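Local coordinates for 2,5-dihydroxypyridine 5,6-dioxygenase (Pseudomonas putida KT2440, PDB 7CUP), which catalyses the iron-dependent ring cleavage of 2,5-dihydroxypyridine by dioxygen, yielding N-formylmaleamate in the aerobic breakdown of nicotinate, at residues Q7-F12 against M44-R49; V29-Y34 against R38-A43; K53-E58 against E92-V97; A122-E127 against H189-F194. All coordinates share one frame; numbering follows the deposited sequence.

Contact 1: Q7-F12 against M44-R49; sequences QLTQMF and MEAAQR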
loop_
_atom_site.group_PDB
_atom_site.type_symbol
_atom_site.label_atom_id
_atom_site.label_comp_id
_atom_site.label_asym_id
_atom_site.label_seq_id
_atom_site.Cartn_x
_atom_site.Cartn_y
_atom_site.Cartn_z
ATOM N N GLN A 7 2.693 -15.134 15.400
ATOM C CA GLN A 7 3.175 -16.537 15.357
ATOM C C GLN A 7 4.390 -16.637 14.426
ATOM O O GLN A 7 5.313 -17.364 14.796
ATOM C CB GLN A 7 2.095 -17.539 14.949
ATOM C CG GLN A 7 2.577 -18.985 15.038
ATOM C CD GLN A 7 1.474 -19.987 14.790
ATOM O OE1 GLN A 7 0.341 -19.815 15.242
ATOM N NE2 GLN A 7 1.800 -21.036 14.046
ATOM N N LEU A 8 4.396 -15.947 13.279
ATOM C CA LEU A 8 5.555 -15.958 12.341
ATOM C C LEU A 8 6.822 -15.403 13.031
ATOM O O LEU A 8 7.900 -16.001 12.869
ATOM C CB LEU A 8 5.202 -15.176 11.078
ATOM C CG LEU A 8 6.176 -15.328 9.911
ATOM C CD1 LEU A 8 6.375 -16.772 9.530
ATOM C CD2 LEU A 8 5.674 -14.549 8.722
ATOM N N THR A 9 6.705 -14.311 13.781
ATOM C CA THR A 9 7.825 -13.728 14.547
ATOM C C THR A 9 8.314 -14.766 15.558
ATOM O O THR A 9 9.520 -14.982 15.633
ATOM C CB THR A 9 7.378 -12.433 15.226
ATOM O OG1 THR A 9 7.090 -11.566 14.145
ATOM C CG2 THR A 9 8.429 -11.829 16.121
ATOM N N GLN A 10 7.422 -15.413 16.299
ATOM C CA GLN A 10 7.836 -16.449 17.308
ATOM C C GLN A 10 8.565 -17.602 16.628
ATOM O O GLN A 10 9.545 -18.115 17.223
ATOM C CB GLN A 10 6.679 -17.059 18.090
ATOM C CG GLN A 10 6.310 -16.237 19.302
ATOM C CD GLN A 10 4.988 -16.694 19.858
ATOM O OE1 GLN A 10 4.694 -17.892 19.860
ATOM N NE2 GLN A 10 4.186 -15.735 20.307
ATOM N N MET A 11 8.100 -18.009 15.451
ATOM C CA MET A 11 8.774 -19.091 14.688
ATOM C C MET A 11 10.195 -18.622 14.373
ATOM O O MET A 11 11.130 -19.438 14.533
ATOM C CB MET A 11 8.034 -19.457 13.399
ATOM C CG MET A 11 6.753 -20.284 13.647
ATOM S SD MET A 11 5.528 -20.113 12.338
ATOM C CE MET A 11 6.488 -20.617 10.920
ATOM N N PHE A 12 10.361 -17.382 13.904
ATOM C CA PHE A 12 11.704 -16.883 13.517
ATOM C C PHE A 12 12.584 -16.757 14.768
ATOM O O PHE A 12 13.807 -17.049 14.695
ATOM C CB PHE A 12 11.655 -15.586 12.710
ATOM C CG PHE A 12 11.675 -15.807 11.217
ATOM C CD1 PHE A 12 10.506 -16.069 10.515
ATOM C CD2 PHE A 12 12.871 -15.801 10.515
ATOM C CE1 PHE A 12 10.538 -16.277 9.143
ATOM C CE2 PHE A 12 12.902 -16.020 9.144
ATOM C CZ PHE A 12 11.732 -16.242 8.459
ATOM N N MET A 44 13.311 -9.586 10.843
ATOM C CA MET A 44 13.880 -8.335 11.412
ATOM C C MET A 44 13.451 -8.223 12.894
ATOM O O MET A 44 14.326 -8.002 13.734
ATOM C CB MET A 44 13.408 -7.104 10.636
ATOM C CG MET A 44 13.979 -6.991 9.210
ATOM S SD MET A 44 15.718 -6.499 9.156
ATOM C CE MET A 44 15.606 -4.725 9.357
ATOM N N GLU A 45 12.164 -8.437 13.184
ATOM C CA GLU A 45 11.550 -8.327 14.536
ATOM C C GLU A 45 12.158 -9.398 15.439
ATOM O O GLU A 45 12.636 -9.045 16.495
ATOM C CB GLU A 45 10.023 -8.400 14.484
ATOM C CG GLU A 45 9.386 -7.102 14.000
ATOM C CD GLU A 45 10.036 -5.835 14.567
ATOM O OE1 GLU A 45 10.733 -5.083 13.800
ATOM O OE2 GLU A 45 9.865 -5.605 15.791
ATOM N N ALA A 46 12.226 -10.650 15.001
ATOM C CA ALA A 46 12.756 -11.764 15.811
ATOM C C ALA A 46 14.245 -11.540 16.148
ATOM O O ALA A 46 14.649 -11.718 17.337
ATOM C CB ALA A 46 12.547 -13.066 15.094
ATOM N N ALA A 47 15.065 -11.167 15.172
ATOM C CA ALA A 47 16.505 -10.899 15.405
ATOM C C ALA A 47 16.676 -9.810 16.464
ATOM O O ALA A 47 17.537 -9.995 17.382
ATOM C CB ALA A 47 17.185 -10.542 14.123
ATOM N N GLN A 48 15.873 -8.742 16.404
ATOM C CA GLN A 48 15.886 -7.682 17.455
ATOM C C GLN A 48 15.386 -8.230 18.811
ATOM O O GLN A 48 16.002 -7.897 19.834
ATOM C CB GLN A 48 15.096 -6.476 16.969
ATOM C CG GLN A 48 15.780 -5.782 15.824
ATOM C CD GLN A 48 15.053 -4.538 15.382
ATOM O OE1 GLN A 48 15.330 -3.445 15.865
ATOM N NE2 GLN A 48 14.174 -4.693 14.412
ATOM N N ARG A 49 14.358 -9.077 18.850
ATOM C CA ARG A 49 13.915 -9.693 20.123
ATOM C C ARG A 49 15.068 -10.480 20.761
ATOM O O ARG A 49 15.144 -10.486 21.976
ATOM C CB ARG A 49 12.679 -10.564 19.930
ATOM C CG ARG A 49 11.441 -9.717 19.720
ATOM C CD ARG A 49 10.170 -10.354 20.199
ATOM N NE ARG A 49 9.248 -9.241 20.355
ATOM C CZ ARG A 49 9.030 -8.566 21.488
ATOM N NH1 ARG A 49 9.597 -8.931 22.630
ATOM N NH2 ARG A 49 8.190 -7.547 21.472
#
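Helices 5-18 and 37-49 cross where Thr9 and Phe12 meet Glu45 and Ala46. The short axes come within 8.2 Å and are inclined at -53°, a close approach consistent with the small Ala46 at the crossing. Its methyl faces helix 5-18 and has two neighbours there: Ala46 CB is 3.6 Å from Phe12 CB and also 3.6 Å from the backbone carbonyl Thr9 O. Phe12 touches with its CB alone; its ring leads off from this helix segment and meets the indole of Trp190. The second touch is made by the Thr9 methyl, where Thr9 CG2 lies 4.1 Å from Glu45 CB and the two side chains pass at a slant. The branches of Thr9 divide the work: CG2 stands anti to the backbone N and faces the neighbouring helix, while OG1, beside that N (chi1 -65°), hydrogen-bonds Asn5 O one turn earlier. Glu45 offers only its CB, since the chain bends at chi2 and takes the carboxylate elsewhere. Arg49, one turn beyond Glu45, forms a salt bridge through NH2 with Glu13 of the second subunit, so the flank of this helix pair belongs to an interface. Across the contact itself the chemistry is mostly aliphatic, with one backbone carbonyl against the alanine methyl, and the threonine hydroxyl is satisfied within its own helix.

Contact 2: V29-Y34 against R38-A43; sequences VLKSHY and RTVNAA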
loop_
_atom_site.group_PDB
_atom_site.type_symbol
_atom_site.label_atom_id
_atom_site.label_comp_id
_atom_site.label_asym_id
_atom_site.label_seq_id
_atom_site.Cartn_x
_atom_site.Cartn_y
_atom_site.Cartn_z
ATOM N N VAL A 29 19.135 -9.457 6.862
ATOM C CA VAL A 29 17.946 -10.012 6.167
ATOM C C VAL A 29 18.038 -9.555 4.712
ATOM O O VAL A 29 17.925 -8.346 4.452
ATOM C CB VAL A 29 16.614 -9.625 6.827
ATOM C CG1 VAL A 29 15.459 -10.282 6.081
ATOM C CG2 VAL A 29 16.593 -10.014 8.292
ATOM N N LEU A 30 18.360 -10.504 3.832
ATOM C CA LEU A 30 18.550 -10.270 2.380
ATOM C C LEU A 30 17.204 -10.414 1.672
ATOM O O LEU A 30 16.504 -11.444 1.873
ATOM C CB LEU A 30 19.542 -11.284 1.843
ATOM C CG LEU A 30 19.720 -11.217 0.333
ATOM C CD1 LEU A 30 20.217 -9.840 -0.117
ATOM C CD2 LEU A 30 20.640 -12.329 -0.112
ATOM N N LYS A 31 16.834 -9.410 0.903
ATOM C CA LYS A 31 15.532 -9.433 0.186
ATOM C C LYS A 31 15.676 -8.794 -1.192
ATOM O O LYS A 31 16.671 -8.102 -1.430
ATOM C CB LYS A 31 14.459 -8.686 0.992
ATOM C CG LYS A 31 14.786 -7.232 1.280
ATOM C CD LYS A 31 13.663 -6.507 1.968
ATOM C CE LYS A 31 13.912 -5.027 2.101
ATOM N NZ LYS A 31 12.686 -4.362 2.586
ATOM N N SER A 32 14.668 -9.013 -2.036
ATOM C CA SER A 32 14.480 -8.347 -3.350
ATOM C C SER A 32 13.000 -7.978 -3.489
ATOM O O SER A 32 12.280 -8.171 -2.523
ATOM C CB SER A 32 14.982 -9.241 -4.475
ATOM O OG SER A 32 15.058 -8.513 -5.698
ATOM N N HIS A 33 12.551 -7.426 -4.621
ATOM C CA HIS A 33 11.168 -6.868 -4.709
ATOM C C HIS A 33 10.119 -7.986 -4.546
ATOM O O HIS A 33 9.029 -7.719 -4.064
ATOM C CB HIS A 33 10.957 -6.121 -6.022
ATOM C CG HIS A 33 10.732 -7.030 -7.178
ATOM N ND1 HIS A 33 11.762 -7.379 -8.040
ATOM C CD2 HIS A 33 9.621 -7.648 -7.631
ATOM C CE1 HIS A 33 11.273 -8.199 -8.966
ATOM N NE2 HIS A 33 9.975 -8.386 -8.728
ATOM N N TYR A 34 10.455 -9.230 -4.871
ATOM C CA TYR A 34 9.517 -10.374 -4.848
ATOM C C TYR A 34 9.533 -11.108 -3.498
ATOM O O TYR A 34 8.792 -12.093 -3.369
ATOM C CB TYR A 34 9.879 -11.317 -5.994
ATOM C CG TYR A 34 11.318 -11.782 -5.993
ATOM C CD1 TYR A 34 11.680 -12.937 -5.312
ATOM C CD2 TYR A 34 12.318 -11.101 -6.687
ATOM C CE1 TYR A 34 12.989 -13.394 -5.306
ATOM C CE2 TYR A 34 13.615 -11.586 -6.738
ATOM C CZ TYR A 34 13.959 -12.705 -6.007
ATOM O OH TYR A 34 15.236 -13.193 -5.991
ATOM N N ARG A 38 5.965 -10.127 4.924
ATOM C CA ARG A 38 5.626 -10.636 6.287
ATOM C C ARG A 38 6.822 -11.408 6.858
ATOM O O ARG A 38 7.110 -11.235 8.041
ATOM C CB ARG A 38 4.372 -11.490 6.202
ATOM C CG ARG A 38 3.181 -10.674 5.746
ATOM C CD ARG A 38 1.943 -11.512 5.624
ATOM N NE ARG A 38 1.509 -11.902 6.952
ATOM C CZ ARG A 38 1.345 -13.160 7.334
ATOM N NH1 ARG A 38 1.537 -14.131 6.453
ATOM N NH2 ARG A 38 0.964 -13.436 8.580
ATOM N N THR A 39 7.507 -12.199 6.021
ATOM C CA THR A 39 8.700 -13.005 6.399
ATOM C C THR A 39 9.904 -12.084 6.696
ATOM O O THR A 39 10.566 -12.287 7.741
ATOM C CB THR A 39 8.954 -14.114 5.360
ATOM O OG1 THR A 39 7.801 -14.958 5.282
ATOM C CG2 THR A 39 10.080 -15.026 5.762
ATOM N N VAL A 40 10.220 -11.139 5.811
ATOM C CA VAL A 40 11.236 -10.079 6.068
ATOM C C VAL A 40 10.954 -9.409 7.424
ATOM O O VAL A 40 11.895 -9.298 8.248
ATOM C CB VAL A 40 11.219 -9.053 4.930
ATOM C CG1 VAL A 40 12.072 -7.844 5.225
ATOM C CG2 VAL A 40 11.609 -9.681 3.606
ATOM N N ASN A 41 9.726 -8.965 7.676
ATOM C CA ASN A 41 9.379 -8.221 8.932
ATOM C C ASN A 41 9.566 -9.125 10.155
ATOM O O ASN A 41 10.211 -8.676 11.105
ATOM C CB ASN A 41 7.965 -7.636 8.931
ATOM C CG ASN A 41 7.813 -6.519 7.909
ATOM O OD1 ASN A 41 8.814 -5.920 7.459
ATOM N ND2 ASN A 41 6.564 -6.256 7.522
ATOM N N ALA A 42 9.107 -10.371 10.083
ATOM C CA ALA A 42 9.224 -11.361 11.185
ATOM C C ALA A 42 10.704 -11.662 11.506
ATOM O O ALA A 42 11.035 -11.812 12.702
ATOM C CB ALA A 42 8.488 -12.613 10.847
ATOM N N ALA A 43 11.543 -11.789 10.481
ATOM C CA ALA A 43 13.001 -12.014 10.607
ATOM C C ALA A 43 13.647 -10.799 11.281
ATOM O O ALA A 43 14.434 -10.981 12.225
ATOM C CB ALA A 43 13.589 -12.340 9.251
#
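Two rings, His33 and Tyr34, stack in the loop just after strand 26-31, at a distance from the side chains that touch helix 37-49: Tyr34 CD2 lies over one face of the His33 imidazole, offset toward its rim, and His33 CE1 sits in plane at the edge of the Tyr34 ring. The contact proper is aliphatic and joins the first strand and the helix of the beta-alpha-beta unit completed by strand 53-58. Strand and helix run nearly antiparallel, at 165°, with their short axes 9.2 Å apart. Val40 points from the helix toward the strand and is central to the contact. Both of its methyls meet Lys31, whose extended chain passes at about a right angle to Val40: Lys31 CD is 3.9 Å from Val40 CG1, and Lys31 CB is 4.0 Å from Val40 CG2. Lys31 CG stands between the backbone N and the carbonyl carbon (chi1 59°), which sends the chain across the flank of the helix. Val29 CG2 lies 3.9 Å from Ala43 CB, and Val29 CG1, anti to the backbone N, is 4.3 Å from Val40 CG1. Beyond the methylenes, Lys31 NZ has a long, weak ion pair with Glu58 OE1 of the third subunit. The lysine is thus used in two ways: its methylenes cover Val40, while its ammonium group reaches toward an acid at a subunit boundary.

Contact 3: K53-E58 against E92-V97; sequences KVYAVE and EAADLV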
loop_
_atom_site.group_PDB
_atom_site.type_symbol
_atom_site.label_atom_id
_atom_site.label_comp_id
_atom_site.label_asym_id
_atom_site.label_seq_id
_atom_site.Cartn_x
_atom_site.Cartn_y
_atom_site.Cartn_z
ATOM N N LYS A 53 22.115 -7.315 16.621
ATOM C CA LYS A 53 22.128 -6.180 15.666
ATOM C C LYS A 53 21.526 -6.695 14.347
ATOM O O LYS A 53 21.815 -7.843 13.980
ATOM C CB LYS A 53 23.559 -5.671 15.526
ATOM C CG LYS A 53 24.162 -5.143 16.824
ATOM C CD LYS A 53 23.405 -3.902 17.288
ATOM C CE LYS A 53 23.756 -3.480 18.698
ATOM N NZ LYS A 53 23.349 -2.072 18.923
ATOM N N VAL A 54 20.667 -5.913 13.708
ATOM C CA VAL A 54 19.997 -6.313 12.438
ATOM C C VAL A 54 20.049 -5.181 11.420
ATOM O O VAL A 54 20.018 -4.013 11.780
ATOM C CB VAL A 54 18.549 -6.770 12.674
ATOM C CG1 VAL A 54 18.488 -7.727 13.839
ATOM C CG2 VAL A 54 17.592 -5.609 12.903
ATOM N N TYR A 55 20.089 -5.559 10.147
ATOM C CA TYR A 55 19.854 -4.647 9.012
ATOM C C TYR A 55 19.323 -5.508 7.871
ATOM O O TYR A 55 19.574 -6.744 7.885
ATOM C CB TYR A 55 21.132 -3.893 8.624
ATOM C CG TYR A 55 22.331 -4.750 8.298
ATOM C CD1 TYR A 55 23.083 -5.339 9.304
ATOM C CD2 TYR A 55 22.726 -4.982 6.990
ATOM C CE1 TYR A 55 24.192 -6.124 9.015
ATOM C CE2 TYR A 55 23.826 -5.783 6.677
ATOM C CZ TYR A 55 24.560 -6.357 7.699
ATOM O OH TYR A 55 25.665 -7.098 7.434
ATOM N N ALA A 56 18.589 -4.884 6.956
ATOM C CA ALA A 56 18.122 -5.507 5.695
ATOM C C ALA A 56 19.018 -5.041 4.547
ATOM O O ALA A 56 19.515 -3.886 4.542
ATOM C CB ALA A 56 16.661 -5.184 5.451
ATOM N N VAL A 57 19.293 -5.966 3.632
ATOM C CA VAL A 57 19.978 -5.717 2.346
ATOM C C VAL A 57 18.993 -6.063 1.242
ATOM O O VAL A 57 18.486 -7.189 1.259
ATOM C CB VAL A 57 21.262 -6.543 2.234
ATOM C CG1 VAL A 57 21.928 -6.285 0.901
ATOM C CG2 VAL A 57 22.193 -6.222 3.384
ATOM N N GLU A 58 18.693 -5.092 0.385
ATOM C CA GLU A 58 17.817 -5.291 -0.778
ATOM C C GLU A 58 18.686 -5.219 -2.022
ATOM O O GLU A 58 19.377 -4.225 -2.217
ATOM C CB GLU A 58 16.672 -4.283 -0.834
ATOM C CG GLU A 58 15.821 -4.520 -2.046
ATOM C CD GLU A 58 14.417 -3.956 -2.019
ATOM O OE1 GLU A 58 14.173 -2.989 -1.230
ATOM O OE2 GLU A 58 13.574 -4.496 -2.821
ATOM N N GLU A 92 28.734 -10.533 4.113
ATOM C CA GLU A 92 29.918 -11.054 4.868
ATOM C C GLU A 92 30.088 -10.350 6.216
ATOM O O GLU A 92 30.631 -10.972 7.151
ATOM C CB GLU A 92 31.183 -10.885 4.030
ATOM C CG GLU A 92 31.217 -11.861 2.899
ATOM C CD GLU A 92 32.437 -11.736 2.009
ATOM O OE1 GLU A 92 33.283 -10.859 2.241
ATOM O OE2 GLU A 92 32.538 -12.543 1.106
ATOM N N ALA A 93 29.645 -9.099 6.310
ATOM C CA ALA A 93 29.668 -8.306 7.564
ATOM C C ALA A 93 28.855 -8.997 8.648
ATOM O O ALA A 93 29.215 -8.847 9.809
ATOM C CB ALA A 93 29.158 -6.900 7.323
ATOM N N ALA A 94 27.778 -9.702 8.287
ATOM C CA ALA A 94 26.825 -10.315 9.239
ATOM C C ALA A 94 27.388 -11.625 9.798
ATOM O O ALA A 94 28.148 -12.317 9.089
ATOM C CB ALA A 94 25.504 -10.564 8.544
ATOM N N ASP A 95 26.925 -12.044 10.975
ATOM C CA ASP A 95 27.188 -13.423 11.455
ATOM C C ASP A 95 26.255 -14.397 10.719
ATOM O O ASP A 95 26.669 -15.507 10.384
ATOM C CB ASP A 95 27.041 -13.499 12.966
ATOM C CG ASP A 95 28.115 -12.673 13.659
ATOM O OD1 ASP A 95 29.306 -13.049 13.549
ATOM O OD2 ASP A 95 27.751 -11.642 14.234
ATOM N N LEU A 96 25.021 -13.990 10.485
ATOM C CA LEU A 96 23.984 -14.863 9.878
ATOM C C LEU A 96 23.212 -14.038 8.853
ATOM O O LEU A 96 22.871 -12.871 9.163
ATOM C CB LEU A 96 23.045 -15.386 10.965
ATOM C CG LEU A 96 21.990 -16.380 10.453
ATOM C CD1 LEU A 96 21.900 -17.611 11.355
ATOM C CD2 LEU A 96 20.636 -15.733 10.351
ATOM N N VAL A 97 23.003 -14.585 7.664
ATOM C CA VAL A 97 22.140 -13.962 6.617
ATOM C C VAL A 97 20.857 -14.781 6.582
ATOM O O VAL A 97 20.985 -16.027 6.544
ATOM C CB VAL A 97 22.846 -13.949 5.248
ATOM C CG1 VAL A 97 21.915 -13.451 4.146
ATOM C CG2 VAL A 97 24.120 -13.114 5.315
#
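Tyr55 and the pair Ala93-Ala94 meet end-on, the phenol oxygen at the end of a long side chain reaching a bend of small residues. Tyr55 projects from strand 53-58 with CG between the backbone N and the carbonyl carbon (chi1 56°), and this setting carries the ring across the neighbouring strand 26-31, where it rests on Ala28, to the turn between helix 85-92 and strand 96-99. There two methyls touch the oxygen from directions roughly at right angles: Tyr55 OH lies 3.5 Å from Ala93 CB and 3.6 Å from Ala94 CB. The Ala94 methyl approaches the ring obliquely, with Tyr55 CZ 4.4 Å from Ala94 CB. Although Tyr55 OH is also 3.5 Å from Ala94 N, the angle is poor and the pair is not hydrogen-bonded. The hydroxyl instead hydrogen-bonds Ala90 O, near the end of helix 85-92, which fixes the phenol oxygen just where this helix gives way to the turn. A polar end is thereby satisfied in a largely apolar setting, with both alanine methyls packed against it. Val54 and Ala56, the neighbours of Tyr55 in the strand, point to the opposite face of the sheet and pack on helix 37-49. On the far edge, Ala56 and Glu58 pair antiparallel with a strand of the third subunit, continuing the sheet across the interface. The arrangement belongs to a parallel alpha/beta sheet, in which an aromatic side chain of the outermost strand spans one neighbour to meet the connection into the next strand but one.

Contact 4: A122-E127 against H189-F194; sequences AVEPPE and HWPSGF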
loop_
_atom_site.group_PDB
_atom_site.type_symbol
_atom_site.label_atom_id
_atom_site.label_comp_id
_atom_site.label_asym_id
_atom_site.label_seq_id
_atom_site.Cartn_x
_atom_site.Cartn_y
_atom_site.Cartn_z
ATOM N N ALA A 122 14.967 -19.013 3.660
ATOM C CA ALA A 122 13.585 -19.020 4.206
ATOM C C ALA A 122 12.670 -18.346 3.175
ATOM O O ALA A 122 12.576 -17.114 3.212
ATOM C CB ALA A 122 13.510 -18.316 5.554
ATOM N N VAL A 123 12.079 -19.127 2.263
ATOM C CA VAL A 123 11.320 -18.550 1.121
ATOM C C VAL A 123 9.955 -19.232 0.999
ATOM O O VAL A 123 9.069 -18.630 0.338
ATOM C CB VAL A 123 12.118 -18.624 -0.188
ATOM C CG1 VAL A 123 13.224 -17.593 -0.192
ATOM C CG2 VAL A 123 12.649 -20.022 -0.486
ATOM N N GLU A 124 9.783 -20.401 1.619
ATOM C CA GLU A 124 8.498 -21.132 1.533
ATOM C C GLU A 124 7.468 -20.335 2.313
ATOM O O GLU A 124 7.806 -19.548 3.205
ATOM C CB GLU A 124 8.587 -22.568 2.058
ATOM C CG GLU A 124 9.406 -23.501 1.200
ATOM C CD GLU A 124 8.911 -23.787 -0.206
ATOM O OE1 GLU A 124 8.418 -24.897 -0.417
ATOM O OE2 GLU A 124 9.147 -22.939 -1.111
ATOM N N PRO A 125 6.170 -20.513 1.982
ATOM C CA PRO A 125 5.093 -19.818 2.688
ATOM C C PRO A 125 5.079 -20.086 4.197
ATOM O O PRO A 125 5.424 -21.177 4.656
ATOM C CB PRO A 125 3.806 -20.391 2.056
ATOM C CG PRO A 125 4.219 -21.065 0.767
ATOM C CD PRO A 125 5.679 -21.423 0.936
ATOM N N PRO A 126 4.653 -19.113 5.023
ATOM C CA PRO A 126 4.642 -19.278 6.481
ATOM C C PRO A 126 3.987 -20.577 6.970
ATOM O O PRO A 126 4.484 -21.165 7.913
ATOM C CB PRO A 126 3.818 -18.073 6.968
ATOM C CG PRO A 126 4.045 -17.011 5.901
ATOM C CD PRO A 126 4.218 -17.768 4.600
ATOM N N GLU A 127 2.901 -21.024 6.327
ATOM C CA GLU A 127 2.188 -22.247 6.771
ATOM C C GLU A 127 3.118 -23.474 6.606
ATOM O O GLU A 127 3.033 -24.426 7.418
ATOM C CB GLU A 127 0.858 -22.413 6.028
ATOM C CG GLU A 127 -0.157 -21.306 6.323
ATOM C CD GLU A 127 0.200 -19.885 5.890
ATOM O OE1 GLU A 127 0.952 -19.744 4.875
ATOM O OE2 GLU A 127 -0.259 -18.906 6.581
ATOM N N HIS A 189 18.430 -24.602 4.988
ATOM C CA HIS A 189 17.149 -24.160 4.394
ATOM C C HIS A 189 16.053 -24.541 5.363
ATOM O O HIS A 189 15.915 -25.737 5.625
ATOM C CB HIS A 189 16.959 -24.871 3.057
ATOM C CG HIS A 189 15.769 -24.424 2.278
ATOM N ND1 HIS A 189 15.425 -25.025 1.084
ATOM C CD2 HIS A 189 14.823 -23.495 2.527
ATOM C CE1 HIS A 189 14.347 -24.429 0.611
ATOM N NE2 HIS A 189 13.961 -23.506 1.470
ATOM N N TRP A 190 15.373 -23.559 5.935
ATOM C CA TRP A 190 14.110 -23.803 6.644
ATOM C C TRP A 190 12.965 -23.730 5.634
ATOM O O TRP A 190 12.735 -22.643 5.102
ATOM C CB TRP A 190 14.001 -22.760 7.732
ATOM C CG TRP A 190 12.677 -22.743 8.417
ATOM C CD1 TRP A 190 11.716 -23.715 8.484
ATOM C CD2 TRP A 190 12.188 -21.632 9.145
ATOM N NE1 TRP A 190 10.665 -23.268 9.237
ATOM C CE2 TRP A 190 10.926 -21.993 9.644
ATOM C CE3 TRP A 190 12.698 -20.356 9.376
ATOM C CZ2 TRP A 190 10.174 -21.122 10.427
ATOM C CZ3 TRP A 190 11.952 -19.498 10.150
ATOM C CH2 TRP A 190 10.723 -19.887 10.678
ATOM N N PRO A 191 12.258 -24.836 5.271
ATOM C CA PRO A 191 12.383 -26.170 5.863
ATOM C C PRO A 191 13.168 -27.201 5.039
ATOM O O PRO A 191 13.337 -27.001 3.838
ATOM C CB PRO A 191 10.929 -26.629 5.813
ATOM C CG PRO A 191 10.464 -26.134 4.454
ATOM C CD PRO A 191 11.254 -24.868 4.200
ATOM N N SER A 192 13.608 -28.294 5.677
ATOM C CA SER A 192 14.341 -29.397 5.007
ATOM C C SER A 192 14.327 -30.630 5.915
ATOM O O SER A 192 13.258 -30.925 6.483
ATOM C CB SER A 192 15.728 -28.957 4.571
ATOM O OG SER A 192 16.530 -28.506 5.666
ATOM N N GLY A 193 15.449 -31.354 6.020
ATOM C CA GLY A 193 15.469 -32.673 6.679
ATOM C C GLY A 193 15.837 -33.780 5.709
ATOM O O GLY A 193 15.062 -34.726 5.600
ATOM N N PHE A 194 16.990 -33.687 5.035
ATOM C CA PHE A 194 17.481 -34.718 4.081
ATOM C C PHE A 194 18.982 -34.542 3.836
ATOM O O PHE A 194 19.635 -33.638 4.417
ATOM C CB PHE A 194 16.664 -34.668 2.784
ATOM C CG PHE A 194 16.753 -33.382 2.003
ATOM C CD1 PHE A 194 16.011 -32.263 2.381
ATOM C CD2 PHE A 194 17.518 -33.305 0.848
ATOM C CE1 PHE A 194 16.085 -31.083 1.645
ATOM C CE2 PHE A 194 17.562 -32.131 0.095
ATOM C CZ PHE A 194 16.859 -31.018 0.507
HETATM O O HOH W 1 12.013 -21.822 2.559
#
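Ala122 and Trp190 bring the two backbones closest, their CA atoms 5.4 Å apart, and Trp190 is followed by a cis peptide bond to Pro191. The same two residues touch through their side chains, Ala122 CB coming obliquely to the indole, 4.4 Å from Trp190 CE3, while Trp190 NE1 hydrogen-bonds Leu129 O. Between the segments sits one water, gripped by both. It accepts from Val123 N at 2.7 Å and donates to Trp190 O. It is also hydrogen-bonded to His189 NE2, at 2.8 Å, lying in the plane of the imidazole at the ring edge. Pro191 O stands over the centre of one imidazole face, 3.8 Å above it, and Val123 CG2 comes obliquely to the same ring. Glu124 packs its aliphatic part on the proline, with Glu124 CG 3.8 Å from Pro191 CD and the two side chains at about a right angle. A bend at chi2 (-64°) turns the carboxylate away from this touch, and its OE2 accepts a hydrogen bond from Met288 N. Ser192 OG donates to His189 O at 2.8 Å, in the carbonyl plane, tying the loop back onto the end of strand 187-189. Besides the apolar touches of Glu124 on Pro191 and Ala122 on Trp190, the water bridges segments that share no direct hydrogen bond, serving two backbone groups and a histidine and probably helping to set the rotation of the imidazole.

Overall arrangement
Contacts 1, 2 and 3 lie around the strand 53-58 end of the parallel sheet, their centres 12 to 15 Å from one another. Contacts 1 and 2 share helix 37-49, which helix 5-18 meets on one side and strand 26-31 on another; contact 2 is nested in the loop that contact 1 closes. Contact 3 follows along the chain and uses strand 53-58, which completes the beta-alpha-beta unit begun by strand 26-31. Contact 4 comes last, at the other end of the same sheet, about 15 Å from contact 1 and 20 Å from contact 3; Phe12 and Met11 touch Trp190 there. Contacts 1 to 3 thus lie toward subunit interfaces, contact 4 nearer the chain centre and the iron.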